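Local structure of racemase, putative (Roseobacter denitrificans, 3TCS) at residues Arg292-Ala297 against Ile325-Lys330; Asp280-Gly285 against Thr315-His320; His66-Pro71 against Glu90-Phe95. The protein binds magnesium and D-alanine in a TIM-barrel domain of the mandelate racemase/muconate lactonizing enzyme family, and may act as a racemase or hydro-lyase. All blocks are in the same frame, centred on the assembly; numbering follows the deposited sequence.

Contact 1. Residues Arg292-Ala297 against Ile325-Lys330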
loop_
_atom_site.group_PDB
_atom_site.type_symbol
_atom_site.label_atom_id
_atom_site.label_comp_id
_atom_site.label_asym_id
_atom_site.label_seq_id
_atom_site.Cartn_x
_atom_site.Cartn_y
_atom_site.Cartn_z
ATOM N N ARG B 292 8.236 6.284 -15.602
ATOM C CA ARG B 292 7.322 7.409 -15.429
ATOM C C ARG B 292 7.915 8.359 -14.394
ATOM O O ARG B 292 7.833 9.576 -14.542
ATOM C CB ARG B 292 5.945 6.934 -14.968
ATOM C CG ARG B 292 5.229 6.067 -15.982
ATOM C CD ARG B 292 3.811 5.767 -15.541
ATOM N NE ARG B 292 3.301 4.551 -16.167
ATOM C CZ ARG B 292 2.117 4.010 -15.890
ATOM N NH1 ARG B 292 1.320 4.586 -14.999
ATOM N NH2 ARG B 292 1.742 2.882 -16.484
ATOM N N VAL B 293 8.523 7.800 -13.349
ATOM C CA VAL B 293 9.146 8.623 -12.320
ATOM C C VAL B 293 10.396 9.283 -12.902
ATOM O O VAL B 293 10.672 10.448 -12.632
ATOM C CB VAL B 293 9.516 7.786 -11.078
ATOM C CG1 VAL B 293 10.330 8.626 -10.091
ATOM C CG2 VAL B 293 8.241 7.290 -10.405
ATOM N N VAL B 294 11.141 8.533 -13.708
ATOM C CA VAL B 294 12.342 9.064 -14.346
ATOM C C VAL B 294 11.981 10.298 -15.182
ATOM O O VAL B 294 12.710 11.294 -15.186
ATOM C CB VAL B 294 12.998 8.006 -15.258
ATOM C CG1 VAL B 294 14.072 8.643 -16.127
ATOM C CG2 VAL B 294 13.603 6.896 -14.406
ATOM N N GLU B 295 10.855 10.230 -15.888
ATOM C CA GLU B 295 10.418 11.358 -16.711
ATOM C C GLU B 295 9.982 12.549 -15.843
ATOM O O GLU B 295 10.269 13.697 -16.175
ATOM C CB GLU B 295 9.285 10.912 -17.640
ATOM C CG GLU B 295 8.646 12.017 -18.481
ATOM C CD GLU B 295 9.643 12.840 -19.294
ATOM O OE1 GLU B 295 10.689 12.303 -19.726
ATOM O OE2 GLU B 295 9.366 14.040 -19.518
ATOM N N MET B 296 9.289 12.283 -14.737
ATOM C CA MET B 296 8.876 13.366 -13.839
ATOM C C MET B 296 10.131 14.105 -13.397
ATOM O O MET B 296 10.185 15.336 -13.401
ATOM C CB MET B 296 8.198 12.828 -12.582
ATOM C CG MET B 296 6.862 12.155 -12.772
ATOM S SD MET B 296 6.292 11.523 -11.179
ATOM C CE MET B 296 4.854 10.576 -11.696
ATOM N N ALA B 297 11.133 13.329 -12.995
ATOM C CA ALA B 297 12.400 13.878 -12.532
ATOM C C ALA B 297 13.137 14.603 -13.649
ATOM O O ALA B 297 13.641 15.712 -13.453
ATOM C CB ALA B 297 13.278 12.765 -11.970
ATOM N N ILE B 325 18.713 5.903 -19.116
ATOM C CA ILE B 325 18.059 7.176 -18.822
ATOM C C ILE B 325 18.959 8.393 -19.048
ATOM O O ILE B 325 20.171 8.326 -18.853
ATOM C CB ILE B 325 17.484 7.183 -17.387
ATOM C CG1 ILE B 325 18.603 7.034 -16.361
ATOM C CG2 ILE B 325 16.476 6.040 -17.237
ATOM C CD1 ILE B 325 18.131 7.244 -14.925
ATOM N N PRO B 326 18.368 9.527 -19.468
ATOM C CA PRO B 326 19.110 10.766 -19.735
ATOM C C PRO B 326 19.520 11.577 -18.509
ATOM O O PRO B 326 20.363 12.474 -18.608
ATOM C CB PRO B 326 18.147 11.546 -20.621
ATOM C CG PRO B 326 16.826 11.212 -20.013
ATOM C CD PRO B 326 16.941 9.697 -19.799
ATOM N N ASN B 327 18.922 11.274 -17.364
ATOM C CA ASN B 327 19.215 12.008 -16.135
ATOM C C ASN B 327 19.694 11.080 -15.019
ATOM O O ASN B 327 19.218 11.148 -13.886
ATOM C CB ASN B 327 17.959 12.769 -15.686
ATOM C CG ASN B 327 16.756 11.847 -15.490
ATOM O OD1 ASN B 327 16.635 10.816 -16.158
ATOM N ND2 ASN B 327 15.852 12.226 -14.583
ATOM N N ALA B 328 20.643 10.213 -15.347
ATOM C CA ALA B 328 21.175 9.279 -14.361
ATOM C C ALA B 328 22.022 9.991 -13.316
ATOM O O ALA B 328 22.692 10.986 -13.614
ATOM C CB ALA B 328 22.009 8.206 -15.055
ATOM N N GLY B 329 21.979 9.469 -12.093
ATOM C CA GLY B 329 22.763 10.011 -11.003
ATOM C C GLY B 329 24.215 9.602 -11.185
ATOM O O GLY B 329 24.590 9.103 -12.249
ATOM N N LYS B 330 25.023 9.770 -10.140
ATOM C CA LYS B 330 26.452 9.485 -10.211
ATOM C C LYS B 330 26.896 8.032 -10.140
ATOM O O LYS B 330 27.994 7.703 -10.582
ATOM C CB LYS B 330 27.181 10.243 -9.097
ATOM C CG LYS B 330 26.882 11.733 -9.019
ATOM C CD LYS B 330 27.445 12.304 -7.720
ATOM C CE LYS B 330 27.004 13.739 -7.493
ATOM N NZ LYS B 330 27.554 14.295 -6.220
#
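Asn327, in the loop after helix 314-322, comes against the side of helix 287-300 and touches Val294 and Ala297 with the two arms of its amide. From CB the chain turns to a CG lodged between the backbone N and the carbonyl carbon (chi1 57°), which carries the amide toward the helix. CG itself stays 4.1 Å from Val294 O and only carries the two arms. The tip then divides. OD1 rests on a methyl, Val294 CG1, at 3.4 Å, whereas ND2 points to Val294 O at 3.3 Å. That last bond is weak, long and bent, with an N-H...O angle of 143°. ND2 also lies 3.7 Å from Ala297 CB, one turn further along the helix. The stronger partner of ND2 is Leu302 O, just past the end of the same helix, and backbone hydrogen bonds join Asn327 to Val304.

Val294 is the apolar half of the contact. With CG1 set opposite its backbone N (chi1 169°), this methyl faces the loop and serves two neighbours, Asn327 OD1 and Ile325 CG2, the latter at 3.7 Å. CG2 of Val294 brushes the same isoleucine methyl more loosely at 4.1 Å; the two side chains meet at a slant, methyl against methyl.

The pairing joins an outer helix of the barrel domain to the connection that leads into strand 332-335, well away from the magnesium and D-alanine sites. Because Leu302 O and the Val304 backbone bonds do most to hold Asn327, its weak bond to mid-helix Val294 O probably adds little. Apolar packing therefore dominates the contact, and the buried OD1, with no hydrogen-bonding partner in the model, is probably a polar cost.

Contact 2. Residues Asp280-Gly285 against Thr315-His320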
loop_
_atom_site.group_PDB
_atom_site.type_symbol
_atom_site.label_atom_id
_atom_site.label_comp_id
_atom_site.label_asym_id
_atom_site.label_seq_id
_atom_site.Cartn_x
_atom_site.Cartn_y
_atom_site.Cartn_z
ATOM N N ASP B 280 12.944 2.427 -6.359
ATOM C CA ASP B 280 13.437 1.053 -6.376
ATOM C C ASP B 280 12.557 0.440 -7.467
ATOM O O ASP B 280 11.336 0.423 -7.349
ATOM C CB ASP B 280 13.203 0.349 -5.031
ATOM C CG ASP B 280 13.625 -1.122 -5.060
ATOM O OD1 ASP B 280 12.938 -1.923 -5.723
ATOM O OD2 ASP B 280 14.646 -1.476 -4.431
ATOM N N ILE B 281 13.183 -0.031 -8.539
ATOM C CA ILE B 281 12.452 -0.596 -9.665
ATOM C C ILE B 281 11.381 -1.619 -9.308
ATOM O O ILE B 281 10.297 -1.629 -9.903
ATOM C CB ILE B 281 13.428 -1.236 -10.673
ATOM C CG1 ILE B 281 14.279 -0.139 -11.322
ATOM C CG2 ILE B 281 12.657 -2.035 -11.725
ATOM C CD1 ILE B 281 15.453 -0.667 -12.124
ATOM N N LEU B 282 11.675 -2.477 -8.343
ATOM C CA LEU B 282 10.716 -3.506 -7.974
ATOM C C LEU B 282 9.659 -3.056 -6.960
ATOM O O LEU B 282 8.512 -3.496 -7.036
ATOM C CB LEU B 282 11.468 -4.756 -7.498
ATOM C CG LEU B 282 12.474 -5.273 -8.546
ATOM C CD1 LEU B 282 13.132 -6.553 -8.040
ATOM C CD2 LEU B 282 11.769 -5.539 -9.884
ATOM N N TYR B 283 10.018 -2.185 -6.017
ATOM C CA TYR B 283 9.014 -1.707 -5.064
ATOM C C TYR B 283 8.015 -0.811 -5.802
ATOM O O TYR B 283 6.845 -0.723 -5.427
ATOM C CB TYR B 283 9.637 -0.870 -3.933
ATOM C CG TYR B 283 10.522 -1.607 -2.945
ATOM C CD1 TYR B 283 10.292 -2.944 -2.618
ATOM C CD2 TYR B 283 11.569 -0.941 -2.296
ATOM C CE1 TYR B 283 11.079 -3.602 -1.670
ATOM C CE2 TYR B 283 12.362 -1.591 -1.346
ATOM C CZ TYR B 283 12.108 -2.922 -1.038
ATOM O OH TYR B 283 12.875 -3.568 -0.091
ATOM N N LEU B 284 8.491 -0.139 -6.848
ATOM C CA LEU B 284 7.661 0.788 -7.617
ATOM C C LEU B 284 6.715 0.136 -8.623
ATOM O O LEU B 284 5.793 0.782 -9.114
ATOM C CB LEU B 284 8.557 1.815 -8.325
ATOM C CG LEU B 284 7.958 2.941 -9.178
ATOM C CD1 LEU B 284 6.870 3.686 -8.411
ATOM C CD2 LEU B 284 9.083 3.904 -9.563
ATOM N N GLY B 285 6.930 -1.137 -8.933
ATOM C CA GLY B 285 6.041 -1.801 -9.872
ATOM C C GLY B 285 6.645 -2.172 -11.213
ATOM O O GLY B 285 5.934 -2.624 -12.110
ATOM N N THR B 315 19.586 -5.209 -8.613
ATOM C CA THR B 315 20.769 -4.429 -8.957
ATOM C C THR B 315 21.030 -4.436 -10.464
ATOM O O THR B 315 21.378 -3.400 -11.041
ATOM C CB THR B 315 22.005 -4.941 -8.188
ATOM O OG1 THR B 315 21.774 -4.807 -6.780
ATOM C CG2 THR B 315 23.243 -4.130 -8.554
ATOM N N LEU B 316 20.839 -5.589 -11.102
ATOM C CA LEU B 316 21.041 -5.710 -12.546
ATOM C C LEU B 316 20.013 -4.878 -13.310
ATOM O O LEU B 316 20.348 -4.208 -14.291
ATOM C CB LEU B 316 20.935 -7.175 -12.986
ATOM C CG LEU B 316 21.146 -7.474 -14.476
ATOM C CD1 LEU B 316 22.501 -6.937 -14.935
ATOM C CD2 LEU B 316 21.066 -8.984 -14.712
ATOM N N PHE B 317 18.758 -4.918 -12.864
ATOM C CA PHE B 317 17.720 -4.138 -13.528
ATOM C C PHE B 317 18.106 -2.664 -13.492
ATOM O O PHE B 317 17.902 -1.931 -14.462
ATOM C CB PHE B 317 16.369 -4.295 -12.830
ATOM C CG PHE B 317 15.843 -5.704 -12.810
ATOM C CD1 PHE B 317 16.217 -6.623 -13.787
ATOM C CD2 PHE B 317 14.923 -6.090 -11.842
ATOM C CE1 PHE B 317 15.670 -7.917 -13.802
ATOM C CE2 PHE B 317 14.366 -7.382 -11.848
ATOM C CZ PHE B 317 14.742 -8.292 -12.829
ATOM N N THR B 318 18.653 -2.240 -12.357
ATOM C CA THR B 318 19.062 -0.849 -12.170
ATOM C C THR B 318 20.233 -0.509 -13.085
ATOM O O THR B 318 20.302 0.592 -13.641
ATOM C CB THR B 318 19.447 -0.591 -10.696
ATOM O OG1 THR B 318 18.344 -0.944 -9.851
ATOM C CG2 THR B 318 19.780 0.877 -10.477
ATOM N N MET B 319 21.155 -1.457 -13.240
ATOM C CA MET B 319 22.306 -1.263 -14.119
ATOM C C MET B 319 21.826 -0.974 -15.544
ATOM O O MET B 319 22.329 -0.063 -16.200
ATOM C CB MET B 319 23.199 -2.510 -14.106
ATOM C CG MET B 319 24.040 -2.648 -12.845
ATOM S SD MET B 319 24.658 -4.330 -12.592
ATOM C CE MET B 319 25.491 -4.642 -14.182
ATOM N N HIS B 320 20.852 -1.744 -16.024
ATOM C CA HIS B 320 20.333 -1.523 -17.371
ATOM C C HIS B 320 19.645 -0.166 -17.471
ATOM O O HIS B 320 19.808 0.550 -18.462
ATOM C CB HIS B 320 19.333 -2.615 -17.769
ATOM C CG HIS B 320 19.970 -3.873 -18.274
ATOM N ND1 HIS B 320 20.584 -4.786 -17.444
ATOM C CD2 HIS B 320 20.080 -4.372 -19.527
ATOM C CE1 HIS B 320 21.042 -5.795 -18.162
ATOM N NE2 HIS B 320 20.749 -5.569 -19.430
HETATM O O HOH W 1 16.107 -0.007 -8.507
#
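Ile281 and Thr318 bring the backbones closest, their CA atoms 7.1 Å apart, where the irregular turn 280-285 meets helix 315-320. The isoleucine puts its outermost carbon, CD1, against the helix backbone: it lies 3.6 Å from Thr318 N, also touches Phe317 C, and reaches Phe317 CB at 3.8 Å. A chi1 of -67° places CG1 opposite the carbonyl carbon, and the extended chi2 carries CD1 on to the helix. Leu282 takes the ring of Phe317 instead. Its CD2 comes to the ring edge, near the plane, 3.7 Å from CE2, and the two side chains cross at about a right angle.

One ordered water completes the polar side, accepting from Ile281 N at 2.9 Å and donating to Thr318 OG1 at 2.8 Å; that hydroxyl is also bonded to Val314 O, one turn earlier. The turn itself is pinned by an Asx motif: Asp280 OD1 accepts from Tyr283 N at 2.9 Å. Its OD2 is bonded to ND1 of His307, a D-alanine pocket residue, consistent with the Asp-His pair of mandelate racemase relatives.

Buried near the centre of the chain, the contact joins the loop leaving barrel strand 276-277 to helix 314-322 of the TIM-barrel domain. Helix 98-119 packs on Leu282 and Phe317, helix 287-300 on Ile281, and Leu332 of strand 332-335 on Thr318.

Contact 3. Residues His66-Pro71 against Glu90-Phe95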
loop_
_atom_site.group_PDB
_atom_site.type_symbol
_atom_site.label_atom_id
_atom_site.label_comp_id
_atom_site.label_asym_id
_atom_site.label_seq_id
_atom_site.Cartn_x
_atom_site.Cartn_y
_atom_site.Cartn_z
ATOM N N HIS B 66 -0.536 -13.971 -8.707
ATOM C CA HIS B 66 -1.494 -14.851 -9.375
ATOM C C HIS B 66 -2.941 -14.494 -9.065
ATOM O O HIS B 66 -3.831 -14.660 -9.902
ATOM C CB HIS B 66 -1.226 -16.299 -8.982
ATOM C CG HIS B 66 0.052 -16.843 -9.542
ATOM N ND1 HIS B 66 0.185 -17.216 -10.861
ATOM C CD2 HIS B 66 1.264 -17.039 -8.971
ATOM C CE1 HIS B 66 1.425 -17.620 -11.080
ATOM N NE2 HIS B 66 2.099 -17.523 -9.949
ATOM N N ARG B 67 -3.172 -13.994 -7.861
ATOM C CA ARG B 67 -4.515 -13.635 -7.437
ATOM C C ARG B 67 -4.986 -12.300 -8.001
ATOM O O ARG B 67 -6.147 -12.160 -8.402
ATOM C CB ARG B 67 -4.571 -13.568 -5.910
ATOM C CG ARG B 67 -5.965 -13.345 -5.318
ATOM C CD ARG B 67 -6.786 -14.628 -5.369
ATOM N NE ARG B 67 -6.196 -15.666 -4.531
ATOM C CZ ARG B 67 -6.336 -15.734 -3.210
ATOM N NH1 ARG B 67 -7.058 -14.826 -2.566
ATOM N NH2 ARG B 67 -5.741 -16.703 -2.528
ATOM N N GLN B 68 -4.084 -11.327 -8.059
ATOM C CA GLN B 68 -4.472 -9.989 -8.486
ATOM C C GLN B 68 -3.807 -9.352 -9.694
ATOM O O GLN B 68 -4.211 -8.267 -10.108
ATOM C CB GLN B 68 -4.332 -9.054 -7.285
ATOM C CG GLN B 68 -5.224 -9.454 -6.115
ATOM C CD GLN B 68 -4.879 -8.710 -4.839
ATOM O OE1 GLN B 68 -3.999 -9.122 -4.087
ATOM N NE2 GLN B 68 -5.563 -7.601 -4.599
ATOM N N VAL B 69 -2.787 -9.987 -10.256
ATOM C CA VAL B 69 -2.135 -9.402 -11.423
ATOM C C VAL B 69 -2.359 -10.236 -12.683
ATOM O O VAL B 69 -2.846 -9.730 -13.698
ATOM C CB VAL B 69 -0.618 -9.234 -11.193
ATOM C CG1 VAL B 69 0.021 -8.559 -12.404
ATOM C CG2 VAL B 69 -0.375 -8.403 -9.943
ATOM N N ALA B 70 -2.010 -11.514 -12.610
ATOM C CA ALA B 70 -2.152 -12.422 -13.746
ATOM C C ALA B 70 -3.531 -12.418 -14.408
ATOM O O ALA B 70 -3.639 -12.424 -15.637
ATOM C CB ALA B 70 -1.786 -13.842 -13.321
ATOM N N PRO B 71 -4.609 -12.407 -13.608
ATOM C CA PRO B 71 -5.950 -12.410 -14.203
ATOM C C PRO B 71 -6.228 -11.254 -15.160
ATOM O O PRO B 71 -7.005 -11.393 -16.105
ATOM C CB PRO B 71 -6.866 -12.374 -12.983
ATOM C CG PRO B 71 -6.063 -13.088 -11.943
ATOM C CD PRO B 71 -4.694 -12.495 -12.140
ATOM N N GLU B 90 -6.132 -0.257 -11.551
ATOM C CA GLU B 90 -7.504 0.232 -11.511
ATOM C C GLU B 90 -8.459 -0.895 -11.136
ATOM O O GLU B 90 -9.387 -0.696 -10.352
ATOM C CB GLU B 90 -7.872 0.849 -12.857
ATOM C CG GLU B 90 -7.255 2.226 -13.036
ATOM C CD GLU B 90 -7.247 2.694 -14.476
ATOM O OE1 GLU B 90 -8.248 2.464 -15.184
ATOM O OE2 GLU B 90 -6.239 3.307 -14.894
ATOM N N ARG B 91 -8.225 -2.087 -11.675
ATOM C CA ARG B 91 -9.072 -3.232 -11.349
ATOM C C ARG B 91 -8.879 -3.616 -9.881
ATOM O O ARG B 91 -9.783 -4.153 -9.238
ATOM C CB ARG B 91 -8.715 -4.429 -12.226
ATOM C CG ARG B 91 -9.043 -4.251 -13.691
ATOM C CD ARG B 91 -10.543 -4.338 -13.952
ATOM N NE ARG B 91 -10.819 -4.219 -15.378
ATOM C CZ ARG B 91 -10.798 -3.075 -16.054
ATOM N NH1 ARG B 91 -10.525 -1.932 -15.430
ATOM N NH2 ARG B 91 -11.019 -3.079 -17.364
ATOM N N GLU B 92 -7.689 -3.344 -9.356
ATOM C CA GLU B 92 -7.382 -3.670 -7.966
ATOM C C GLU B 92 -7.245 -2.384 -7.156
ATOM O O GLU B 92 -6.391 -2.292 -6.270
ATOM C CB GLU B 92 -6.071 -4.461 -7.892
ATOM C CG GLU B 92 -6.069 -5.794 -8.647
ATOM C CD GLU B 92 -7.036 -6.807 -8.063
ATOM O OE1 GLU B 92 -7.254 -6.781 -6.833
ATOM O OE2 GLU B 92 -7.567 -7.640 -8.830
ATOM N N HIS B 93 -8.093 -1.402 -7.456
ATOM C CA HIS B 93 -8.034 -0.103 -6.783
ATOM C C HIS B 93 -8.284 -0.139 -5.277
ATOM O O HIS B 93 -7.990 0.832 -4.573
ATOM C CB HIS B 93 -9.008 0.878 -7.450
ATOM C CG HIS B 93 -10.450 0.541 -7.237
ATOM N ND1 HIS B 93 -11.283 1.305 -6.444
ATOM C CD2 HIS B 93 -11.210 -0.472 -7.714
ATOM C CE1 HIS B 93 -12.494 0.777 -6.446
ATOM N NE2 HIS B 93 -12.477 -0.302 -7.208
ATOM N N LYS B 94 -8.821 -1.250 -4.784
ATOM C CA LYS B 94 -9.085 -1.405 -3.355
ATOM C C LYS B 94 -7.813 -1.877 -2.659
ATOM O O LYS B 94 -7.780 -2.035 -1.440
ATOM C CB LYS B 94 -10.183 -2.448 -3.128
ATOM C CG LYS B 94 -11.559 -2.053 -3.646
ATOM C CD LYS B 94 -12.221 -1.030 -2.741
ATOM C CE LYS B 94 -13.683 -0.831 -3.128
ATOM N NZ LYS B 94 -14.385 0.053 -2.156
ATOM N N PHE B 95 -6.766 -2.105 -3.446
ATOM C CA PHE B 95 -5.503 -2.586 -2.897
ATOM C C PHE B 95 -4.323 -1.676 -3.197
ATOM O O PHE B 95 -3.338 -2.092 -3.812
ATOM C CB PHE B 95 -5.221 -4.000 -3.419
ATOM C CG PHE B 95 -6.155 -5.039 -2.871
ATOM C CD1 PHE B 95 -5.845 -5.721 -1.701
ATOM C CD2 PHE B 95 -7.365 -5.307 -3.502
ATOM C CE1 PHE B 95 -6.725 -6.653 -1.166
ATOM C CE2 PHE B 95 -8.256 -6.238 -2.976
ATOM C CZ PHE B 95 -7.935 -6.911 -1.804
#
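Gln68 NE2 makes the central contact, meeting a carboxylate and an aromatic ring at once. It donates to Glu92 OE1 at 2.9 Å in a fairly straight bond (164°). Glu92 OE1 lies in the plane of the Gln68 amide, but the donor meets the carboxylate from above its plane. The amide and carboxylate are nearly perpendicular, 84° apart. The same nitrogen sits 3.0 Å above the ring of Phe95, over its centre, with the amide standing steeply on the ring face. The glutamate also packs along Gln68: its carboxyl carbon CD lies 3.6 Å from Gln68 CB, and its CG 3.4 Å from Gln68 O. It reaches this spot by bending at chi2 (-65°), which folds its carboxylate back to the glutamine.

The receiving residues span a type I beta turn, Glu92 to Phe95, closed by Phe95 N to Glu92 O at 2.9 Å. This turn follows helix 81-91, and the contact ties it to helix 58-73 within the N-terminal domain that precedes the barrel in this family.

Further out, Glu92 OE2 accepts a hydrogen bond from Trp72 NE1, which holds the second carboxylate oxygen, and Leu100 of helix 98-119 packs on both Gln68 and Glu92. Gln68 OE1 is bonded to Tyr99 OH of the second subunit, and Lys94 forms a salt bridge with the magnesium ligand Glu257 of that subunit.

Contact 3 comes first along the chain and lies in the N-terminal domain, whereas contacts 1 and 2 both belong to the barrel domain. The segments of contacts 1 and 2 alternate, so the successive helices 287-300 and 314-322 are each fastened to the loop beside the other, bracing the barrel domain from within. Their centres are 13 Å apart, and they touch where Val293 CG2 meets Leu284 CD2 at 3.6 Å. Contact 3, centred 28 Å from contact 1 and 21 Å from contact 2, touches neither. Helix 98-119 packs against both contacts 2 and 3, linking the domains. Contact 3 lies at the subunit interface: Lys94 reaches the other subunit's active site, and Lys94 of the second subunit packs on Tyr283 of contact 2.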